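Local coordinates for histone-lysine N-methyltransferase, H3 lysine-9 specific SUVH6 (Arabidopsis thaliana, PDB 6A5K), which probably transfers methyl groups from S-adenosylmethionine to the H3K9 site of histone H3, through a SET domain coupled to an SRA domain of the kind that reads DNA methylation, at residues C290-C296 against C336-C342; N310-Y316 against K326-E331. The protein carries 1 engineered substitution. One frame throughout, in Å; residues are numbered along the deposited sequence.

In the fold
Interactions 1 and 2 both belong to the pre-SET region, and their centres lie about 15 Å apart. Along the chain 290-296 comes first, then 310-316, 326-331 and 336-342, so the pair of interaction 2 falls within the loop that interaction 1 brings together. Interaction 1 builds much of a cluster of three zinc ions; interaction 2 ties the turn after helix 305-309 to strand 328-330, an outer strand of a four-stranded sheet whose other members belong to the SET domain. The two contacts meet where Cys296 O packs on Ile314 CD1 at 3.6 Å. Together they join the zinc cluster to the sheet of the methyltransferase domain.

Interaction 1: C290-C296 against C336-C342; sequences CCCTTRC and CKCPSSC. With ZN (zinc ion), chain B; ZN (zinc ion), chain D; ZN (zinc ion), chain C.
Cys290 and Cys336 bind one zinc ion together, Cys296 joins Cys338 and Cys342 on a second, and Cys290, Cys292 and Cys296 share the third. This is the triangular three-zinc, nine-cysteine cluster of the pre-SET motif. Cys290 SG bridges two metals, 2.4 Å from one zinc and 2.5 Å from the other, and Cys296 SG bridges two likewise. In Cys290 a chi1 of 72° swings the sulfur to where both ions can reach it. A thiolate suits the place because its soft, anionic sulfur can bind two zinc ions at once.

Backbone N-H groups tend the sulfurs: Cys290 N donates to Cys336 SG at 3.4 Å in a nearly straight bond (167°), and Cys296 N reaches Cys342 SG weakly. These donors probably offset some of the cluster's negative charge. Lys337 N closes the pairing on Cys290 O at 3.2 Å.

Packing is peripheral. The extended Lys337 chain runs alongside Cys291, its CD 3.3 Å from Cys291 O, while rigid Pro339 sets CD 3.4 Å from Thr293 O. Arg295 lays CD 3.4 Å from Ser341 OG.

Cys304, just before helix 305-309, Cys306 in its first turn and Cys332, just beyond strand 328-330, complete the three sites, so the two loops are clamped to that helix and strand.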
ATOM      1  N   CYS A 290     -10.839  27.624  -9.789  1.00 34.33           N
ATOM      2  CA  CYS A 290     -10.765  28.409  -8.561  1.00 34.16           C
ATOM      3  C   CYS A 290      -9.812  29.585  -8.736  1.00 39.51           C
ATOM      4  O   CYS A 290      -8.975  29.581  -9.639  1.00 39.94           O
ATOM      5  CB  CYS A 290     -10.323  27.535  -7.382  1.00 29.51           C
ATOM      6  SG  CYS A 290      -8.585  27.046  -7.398  1.00 29.99           S
ATOM      7  N   CYS A 291      -9.937  30.588  -7.871  1.00 41.91           N
ATOM      8  CA  CYS A 291      -9.140  31.805  -7.998  1.00 43.40           C
ATOM      9  C   CYS A 291      -8.008  31.887  -6.973  1.00 43.76           C
ATOM     10  O   CYS A 291      -7.396  32.941  -6.793  1.00 43.64           O
ATOM     11  CB  CYS A 291     -10.042  33.041  -7.884  1.00 46.80           C
ATOM     12  SG  CYS A 291     -11.059  33.115  -6.393  1.00100.33           S
ATOM     13  N   CYS A 292      -7.723  30.768  -6.318  1.00 38.70           N
ATOM     14  CA  CYS A 292      -6.667  30.715  -5.312  1.00 42.06           C
ATOM     15  C   CYS A 292      -5.293  30.883  -5.940  1.00 46.09           C
ATOM     16  O   CYS A 292      -4.983  30.234  -6.932  1.00 46.94           O
ATOM     17  CB  CYS A 292      -6.734  29.391  -4.546  1.00 38.07           C
ATOM     18  SG  CYS A 292      -8.342  29.068  -3.825  1.00 32.18           S
ATOM     19  N   THR A 293      -4.468  31.750  -5.359  1.00 44.77           N
ATOM     20  CA  THR A 293      -3.123  31.962  -5.879  1.00 48.17           C
ATOM     21  C   THR A 293      -2.115  31.100  -5.132  1.00 51.94           C
ATOM     22  O   THR A 293      -1.034  30.816  -5.644  1.00 60.74           O
ATOM     23  CB  THR A 293      -2.698  33.445  -5.797  1.00 48.57           C
ATOM     24  OG1 THR A 293      -2.751  33.891  -4.438  1.00 44.60           O
ATOM     25  CG2 THR A 293      -3.620  34.303  -6.638  1.00 44.15           C
ATOM     26  N   THR A 294      -2.478  30.682  -3.924  1.00 49.43           N
ATOM     27  CA  THR A 294      -1.646  29.772  -3.152  1.00 43.72           C
ATOM     28  C   THR A 294      -2.258  28.373  -3.175  1.00 41.57           C
ATOM     29  O   THR A 294      -3.305  28.154  -3.790  1.00 34.90           O
ATOM     30  CB  THR A 294      -1.474  30.240  -1.690  1.00 44.94           C
ATOM     31  OG1 THR A 294      -2.710  30.088  -0.983  1.00 44.16           O
ATOM     32  CG2 THR A 294      -1.037  31.699  -1.637  1.00 49.32           C
ATOM     33  N   ARG A 295      -1.643  27.430  -2.487  1.00 37.47           N
ATOM     34  CA  ARG A 295      -2.161  26.079  -2.412  1.00 34.80           C
ATOM     35  C   ARG A 295      -3.532  26.041  -1.709  1.00 36.00           C
ATOM     36  O   ARG A 295      -3.700  26.618  -0.677  1.00 33.91           O
ATOM     37  CB  ARG A 295      -1.104  25.173  -1.762  1.00 36.37           C
ATOM     38  CG  ARG A 295       0.129  24.913  -2.612  1.00 37.20           C
ATOM     39  CD  ARG A 295       1.191  24.087  -1.894  1.00 41.87           C
ATOM     40  NE  ARG A 295       1.391  24.539  -0.536  1.00 48.32           N
ATOM     41  CZ  ARG A 295       2.390  24.129   0.230  1.00 57.02           C
ATOM     42  NH1 ARG A 295       2.552  24.617   1.447  1.00 59.04           N
ATOM     43  NH2 ARG A 295       3.231  23.222  -0.229  1.00 58.46           N
ATOM     44  N   CYS A 296      -4.498  25.304  -2.254  1.00 32.76           N
ATOM     45  CA  CYS A 296      -5.837  25.198  -1.655  1.00 30.63           C
ATOM     46  C   CYS A 296      -5.958  24.377  -0.419  1.00 26.41           C
ATOM     47  O   CYS A 296      -5.468  23.327  -0.372  1.00 28.55           O
ATOM     48  CB  CYS A 296      -6.810  24.834  -2.820  1.00 28.46           C
ATOM     49  SG  CYS A 296      -6.567  25.666  -4.434  1.00 28.59           S
ATOM     50  N   CYS A 336      -7.185  26.757 -12.971  1.00 36.63           N
ATOM     51  CA  CYS A 336      -7.096  27.139 -11.562  1.00 36.19           C
ATOM     52  C   CYS A 336      -5.830  27.964 -11.330  1.00 40.27           C
ATOM     53  O   CYS A 336      -4.759  27.610 -11.820  1.00 37.51           O
ATOM     54  CB  CYS A 336      -7.096  25.906 -10.651  1.00 31.69           C
ATOM     55  SG  CYS A 336      -8.696  25.065 -10.473  1.00 28.05           S
ATOM     56  N   LYS A 337      -5.946  29.055 -10.577  1.00 38.99           N
ATOM     57  CA  LYS A 337      -4.827  29.980 -10.401  1.00 43.99           C
ATOM     58  C   LYS A 337      -3.757  29.416  -9.468  1.00 39.97           C
ATOM     59  O   LYS A 337      -2.675  29.986  -9.345  1.00 37.77           O
ATOM     60  CB  LYS A 337      -5.315  31.328  -9.849  1.00 46.08           C
ATOM     61  CG  LYS A 337      -6.431  32.007 -10.628  1.00 50.61           C
ATOM     62  CD  LYS A 337      -6.727  33.372 -10.014  1.00 56.68           C
ATOM     63  CE  LYS A 337      -7.608  34.242 -10.896  1.00 60.15           C
ATOM     64  NZ  LYS A 337      -7.913  35.541 -10.221  1.00 61.38           N
ATOM     65  N   CYS A 338      -4.073  28.317  -8.790  1.00 33.24           N
ATOM     66  CA  CYS A 338      -3.172  27.730  -7.802  1.00 30.63           C
ATOM     67  C   CYS A 338      -1.925  27.119  -8.445  1.00 33.32           C
ATOM     68  O   CYS A 338      -1.948  26.730  -9.611  1.00 30.96           O
ATOM     69  CB  CYS A 338      -3.920  26.670  -6.990  1.00 28.84           C
ATOM     70  SG  CYS A 338      -4.601  25.365  -8.025  1.00 31.01           S
ATOM     71  N   PRO A 339      -0.827  27.028  -7.679  1.00 34.46           N
ATOM     72  CA  PRO A 339       0.393  26.443  -8.241  1.00 37.42           C
ATOM     73  C   PRO A 339       0.290  24.934  -8.470  1.00 39.16           C
ATOM     74  O   PRO A 339      -0.646  24.277  -7.993  1.00 34.17           O
ATOM     75  CB  PRO A 339       1.452  26.761  -7.180  1.00 38.51           C
ATOM     76  CG  PRO A 339       0.681  26.902  -5.911  1.00 38.66           C
ATOM     77  CD  PRO A 339      -0.619  27.532  -6.309  1.00 36.12           C
ATOM     78  N   SER A 340       1.258  24.399  -9.207  1.00 37.39           N
ATOM     79  CA  SER A 340       1.344  22.969  -9.485  1.00 35.92           C
ATOM     80  C   SER A 340       1.412  22.145  -8.203  1.00 31.41           C
ATOM     81  O   SER A 340       0.958  20.998  -8.160  1.00 27.73           O
ATOM     82  CB  SER A 340       2.566  22.680 -10.357  1.00 45.71           C
ATOM     83  OG  SER A 340       2.938  21.316 -10.283  1.00 50.96           O
ATOM     84  N   SER A 341       1.977  22.740  -7.159  1.00 29.76           N
ATOM     85  CA  SER A 341       2.165  22.055  -5.889  1.00 30.86           C
ATOM     86  C   SER A 341       0.881  21.990  -5.067  1.00 27.76           C
ATOM     87  O   SER A 341       0.890  21.492  -3.942  1.00 22.86           O
ATOM     88  CB  SER A 341       3.261  22.746  -5.079  1.00 34.97           C
ATOM     89  OG  SER A 341       2.938  24.112  -4.867  1.00 36.36           O
ATOM     90  N   CYS A 342      -0.212  22.507  -5.623  1.00 27.39           N
ATOM     91  CA  CYS A 342      -1.491  22.531  -4.920  1.00 27.50           C
ATOM     92  C   CYS A 342      -1.844  21.168  -4.357  1.00 23.36           C
ATOM     93  O   CYS A 342      -1.682  20.149  -5.029  1.00 23.11           O
ATOM     94  CB  CYS A 342      -2.623  22.999  -5.836  1.00 24.14           C
ATOM     95  SG  CYS A 342      -4.242  22.916  -5.019  1.00 22.76           S
TER
HETATM   96 ZN    ZN B 801      -9.051  24.822  -8.162  1.00 33.28          ZN
HETATM   97 ZN    ZN D 803      -8.553  26.771  -4.873  1.00 34.14          ZN
HETATM   98 ZN    ZN C 802      -5.711  24.375  -6.242  1.00 32.52          ZN
HETATM   99  O   HOH W   1       2.473  20.414  -2.081  1.00 33.63           O

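Interaction 2: N310-Y316 against K326-E331; sequences NGGEIPY and KPTIYE
Asn310 pairs its side-chain amide with the backbone N and O of Tyr330 at the exit of helix 305-309, which ends in a Schellman motif. Asn310 OD1 accepts from Tyr330 N at 2.9 Å, and Asn310 ND2 donates to Tyr330 O at 2.9 Å. Both bonds are close to straight (173°), and ND2 arrives in the carbonyl plane, on a lone pair. Asparagine fits because its flat amide offers a donor and an acceptor side by side, as a neighbouring strand would; OD1 also lies at the edge of the Tyr330 ring.

Lys326, its chain bent at chi3 (73°), brings NZ to 2.9 Å from Asn310 O, at an angle too poor for a hydrogen bond. The same NZ is 4.1 Å from Glu313 OE2, beyond salt-bridge range, where the opposite charges probably still attract.

Beside this pairing, an apolar patch forms where Pro315 CG meets Ile329 CG2 at 3.7 Å, and Tyr316 CE2 touches the same methyl. The Tyr316 ring stands steeply to the Glu331 carboxylate, its OH giving a weak hydrogen bond to OE2. That carboxylate is held more firmly from outside: Thr347 binds OE2, while Val346 N and Gln348 bind OE1.

Further out, Gly311 takes the positive phi (86°) of the C-prime position, where a side chain would strike the preceding carbonyl, and Gly312 N reaches back to Val307 O. This turn sets Asn310 against the strand, and ND2 makes a further weak bond to the O of Cys306, a zinc ligand. Ile329 and Glu331 make backbone bonds to strand 461-467.

One water gathers the polar ends: it accepts from Lys326 NZ at 2.6 Å and donates to Asn310 OD1 and Thr328 O, each at 2.8 Å.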
ATOM      1  N   ASN A 310     -15.547  19.413  -3.350  1.00 22.27           N
ATOM      2  CA  ASN A 310     -15.225  18.234  -2.550  1.00 23.98           C
ATOM      3  C   ASN A 310     -15.994  18.172  -1.230  1.00 22.91           C
ATOM      4  O   ASN A 310     -15.684  17.355  -0.365  1.00 26.83           O
ATOM      5  CB  ASN A 310     -13.715  18.177  -2.275  1.00 18.09           C
ATOM      6  CG  ASN A 310     -12.912  17.831  -3.513  1.00 22.56           C
ATOM      7  OD1 ASN A 310     -12.938  16.693  -3.983  1.00 17.87           O
ATOM      8  ND2 ASN A 310     -12.186  18.811  -4.047  1.00 18.26           N
ATOM      9  N   GLY A 311     -16.995  19.032  -1.077  1.00 26.13           N
ATOM     10  CA  GLY A 311     -17.843  18.999   0.100  1.00 26.12           C
ATOM     11  C   GLY A 311     -17.289  19.798   1.263  1.00 31.26           C
ATOM     12  O   GLY A 311     -17.648  19.561   2.418  1.00 34.45           O
ATOM     13  N   GLY A 312     -16.404  20.740   0.960  1.00 29.42           N
ATOM     14  CA  GLY A 312     -15.869  21.638   1.968  1.00 31.89           C
ATOM     15  C   GLY A 312     -14.590  21.146   2.618  1.00 32.46           C
ATOM     16  O   GLY A 312     -14.162  21.684   3.636  1.00 30.64           O
ATOM     17  N   GLU A 313     -13.972  20.122   2.037  1.00 26.50           N
ATOM     18  CA  GLU A 313     -12.723  19.604   2.585  1.00 29.20           C
ATOM     19  C   GLU A 313     -11.722  19.217   1.502  1.00 26.30           C
ATOM     20  O   GLU A 313     -12.062  19.133   0.326  1.00 30.01           O
ATOM     21  CB  GLU A 313     -13.000  18.402   3.494  1.00 31.96           C
ATOM     22  CG  GLU A 313     -13.670  17.229   2.807  1.00 41.21           C
ATOM     23  CD  GLU A 313     -13.925  16.070   3.760  1.00 49.26           C
ATOM     24  OE1 GLU A 313     -14.506  16.304   4.843  1.00 57.11           O
ATOM     25  OE2 GLU A 313     -13.536  14.931   3.432  1.00 47.58           O
ATOM     26  N   ILE A 314     -10.481  18.997   1.921  1.00 25.00           N
ATOM     27  CA  ILE A 314      -9.403  18.557   1.042  1.00 19.51           C
ATOM     28  C   ILE A 314      -9.279  17.043   1.126  1.00 17.39           C
ATOM     29  O   ILE A 314      -8.974  16.514   2.193  1.00 23.57           O
ATOM     30  CB  ILE A 314      -8.047  19.187   1.450  1.00 29.89           C
ATOM     31  CG1 ILE A 314      -8.180  20.698   1.618  1.00 32.22           C
ATOM     32  CG2 ILE A 314      -6.970  18.852   0.431  1.00 32.53           C
ATOM     33  CD1 ILE A 314      -8.490  21.408   0.340  1.00 26.67           C
ATOM     34  N   PRO A 315      -9.516  16.334   0.012  1.00 20.31           N
ATOM     35  CA  PRO A 315      -9.522  14.866   0.081  1.00 14.92           C
ATOM     36  C   PRO A 315      -8.128  14.227   0.115  1.00 17.17           C
ATOM     37  O   PRO A 315      -8.027  13.001   0.158  1.00 17.55           O
ATOM     38  CB  PRO A 315     -10.270  14.463  -1.195  1.00 19.93           C
ATOM     39  CG  PRO A 315     -10.032  15.593  -2.135  1.00 25.03           C
ATOM     40  CD  PRO A 315     -10.013  16.828  -1.284  1.00 20.14           C
ATOM     41  N   TYR A 316      -7.079  15.042   0.078  1.00 14.60           N
ATOM     42  CA  TYR A 316      -5.713  14.549   0.216  1.00 17.25           C
ATOM     43  C   TYR A 316      -5.074  15.169   1.451  1.00 18.69           C
ATOM     44  O   TYR A 316      -5.430  16.275   1.842  1.00 18.38           O
ATOM     45  CB  TYR A 316      -4.866  14.893  -1.019  1.00 16.91           C
ATOM     46  CG  TYR A 316      -5.342  14.299  -2.329  1.00 19.45           C
ATOM     47  CD1 TYR A 316      -5.109  12.960  -2.640  1.00 17.59           C
ATOM     48  CD2 TYR A 316      -5.995  15.088  -3.275  1.00 16.35           C
ATOM     49  CE1 TYR A 316      -5.534  12.418  -3.847  1.00 16.90           C
ATOM     50  CE2 TYR A 316      -6.424  14.553  -4.484  1.00 16.69           C
ATOM     51  CZ  TYR A 316      -6.194  13.223  -4.764  1.00 18.15           C
ATOM     52  OH  TYR A 316      -6.623  12.697  -5.968  1.00 16.74           O
ATOM     53  N   LYS A 326     -13.642   8.126  -1.770  1.00 13.46           N
ATOM     54  CA  LYS A 326     -14.898   8.865  -1.837  1.00 16.36           C
ATOM     55  C   LYS A 326     -15.549   8.506  -3.164  1.00 13.07           C
ATOM     56  O   LYS A 326     -14.875   7.969  -4.047  1.00 14.51           O
ATOM     57  CB  LYS A 326     -14.673  10.381  -1.746  1.00 18.96           C
ATOM     58  CG  LYS A 326     -13.962  10.857  -0.493  1.00 19.42           C
ATOM     59  CD  LYS A 326     -13.855  12.373  -0.479  1.00 21.32           C
ATOM     60  CE  LYS A 326     -15.199  13.025  -0.183  1.00 22.02           C
ATOM     61  NZ  LYS A 326     -15.134  14.509  -0.277  1.00 25.19           N
ATOM     62  N   PRO A 327     -16.853   8.793  -3.316  1.00 14.90           N
ATOM     63  CA  PRO A 327     -17.478   8.566  -4.624  1.00 18.11           C
ATOM     64  C   PRO A 327     -16.733   9.295  -5.742  1.00 16.92           C
ATOM     65  O   PRO A 327     -16.426   8.690  -6.774  1.00 16.15           O
ATOM     66  CB  PRO A 327     -18.890   9.131  -4.438  1.00 18.43           C
ATOM     67  CG  PRO A 327     -19.164   8.940  -2.979  1.00 19.06           C
ATOM     68  CD  PRO A 327     -17.841   9.182  -2.292  1.00 17.76           C
ATOM     69  N   THR A 328     -16.432  10.572  -5.524  1.00 13.88           N
ATOM     70  CA  THR A 328     -15.708  11.366  -6.512  1.00 17.11           C
ATOM     71  C   THR A 328     -14.748  12.345  -5.835  1.00 16.15           C
ATOM     72  O   THR A 328     -15.078  12.963  -4.826  1.00 17.81           O
ATOM     73  CB  THR A 328     -16.679  12.163  -7.431  1.00 22.74           C
ATOM     74  OG1 THR A 328     -17.728  11.304  -7.893  1.00 23.54           O
ATOM     75  CG2 THR A 328     -15.942  12.735  -8.637  1.00 18.86           C
ATOM     76  N   ILE A 329     -13.551  12.474  -6.394  1.00 14.03           N
ATOM     77  CA  ILE A 329     -12.625  13.517  -5.974  1.00 16.25           C
ATOM     78  C   ILE A 329     -12.472  14.546  -7.082  1.00 17.93           C
ATOM     79  O   ILE A 329     -12.361  14.186  -8.254  1.00 14.64           O
ATOM     80  CB  ILE A 329     -11.258  12.930  -5.607  1.00 16.58           C
ATOM     81  CG1 ILE A 329     -11.374  12.136  -4.309  1.00 20.50           C
ATOM     82  CG2 ILE A 329     -10.200  14.023  -5.474  1.00 18.57           C
ATOM     83  CD1 ILE A 329     -10.127  11.408  -3.967  1.00 22.60           C
ATOM     84  N   TYR A 330     -12.502  15.823  -6.711  1.00 16.44           N
ATOM     85  CA  TYR A 330     -12.287  16.907  -7.662  1.00 21.22           C
ATOM     86  C   TYR A 330     -10.920  17.532  -7.443  1.00 21.71           C
ATOM     87  O   TYR A 330     -10.651  18.103  -6.386  1.00 23.22           O
ATOM     88  CB  TYR A 330     -13.378  17.980  -7.535  1.00 21.80           C
ATOM     89  CG  TYR A 330     -14.772  17.452  -7.769  1.00 21.73           C
ATOM     90  CD1 TYR A 330     -15.470  16.812  -6.754  1.00 22.33           C
ATOM     91  CD2 TYR A 330     -15.385  17.583  -9.005  1.00 22.02           C
ATOM     92  CE1 TYR A 330     -16.740  16.318  -6.966  1.00 30.50           C
ATOM     93  CE2 TYR A 330     -16.661  17.096  -9.222  1.00 26.82           C
ATOM     94  CZ  TYR A 330     -17.329  16.465  -8.197  1.00 33.75           C
ATOM     95  OH  TYR A 330     -18.598  15.975  -8.401  1.00 46.39           O
ATOM     96  N   GLU A 331     -10.051  17.415  -8.439  1.00 20.89           N
ATOM     97  CA  GLU A 331      -8.757  18.080  -8.375  1.00 17.10           C
ATOM     98  C   GLU A 331      -8.838  19.423  -9.075  1.00 22.71           C
ATOM     99  O   GLU A 331      -9.743  19.657  -9.872  1.00 21.82           O
ATOM    100  CB  GLU A 331      -7.665  17.210  -9.004  1.00 16.35           C
ATOM    101  CG  GLU A 331      -7.408  15.916  -8.250  1.00 15.89           C
ATOM    102  CD  GLU A 331      -6.132  15.221  -8.690  1.00 19.67           C
ATOM    103  OE1 GLU A 331      -5.360  15.820  -9.472  1.00 17.81           O
ATOM    104  OE2 GLU A 331      -5.904  14.075  -8.254  1.00 18.84           O
TER
HETATM  105  O   HOH W   2     -14.696  14.860  -2.805  1.00 22.97           O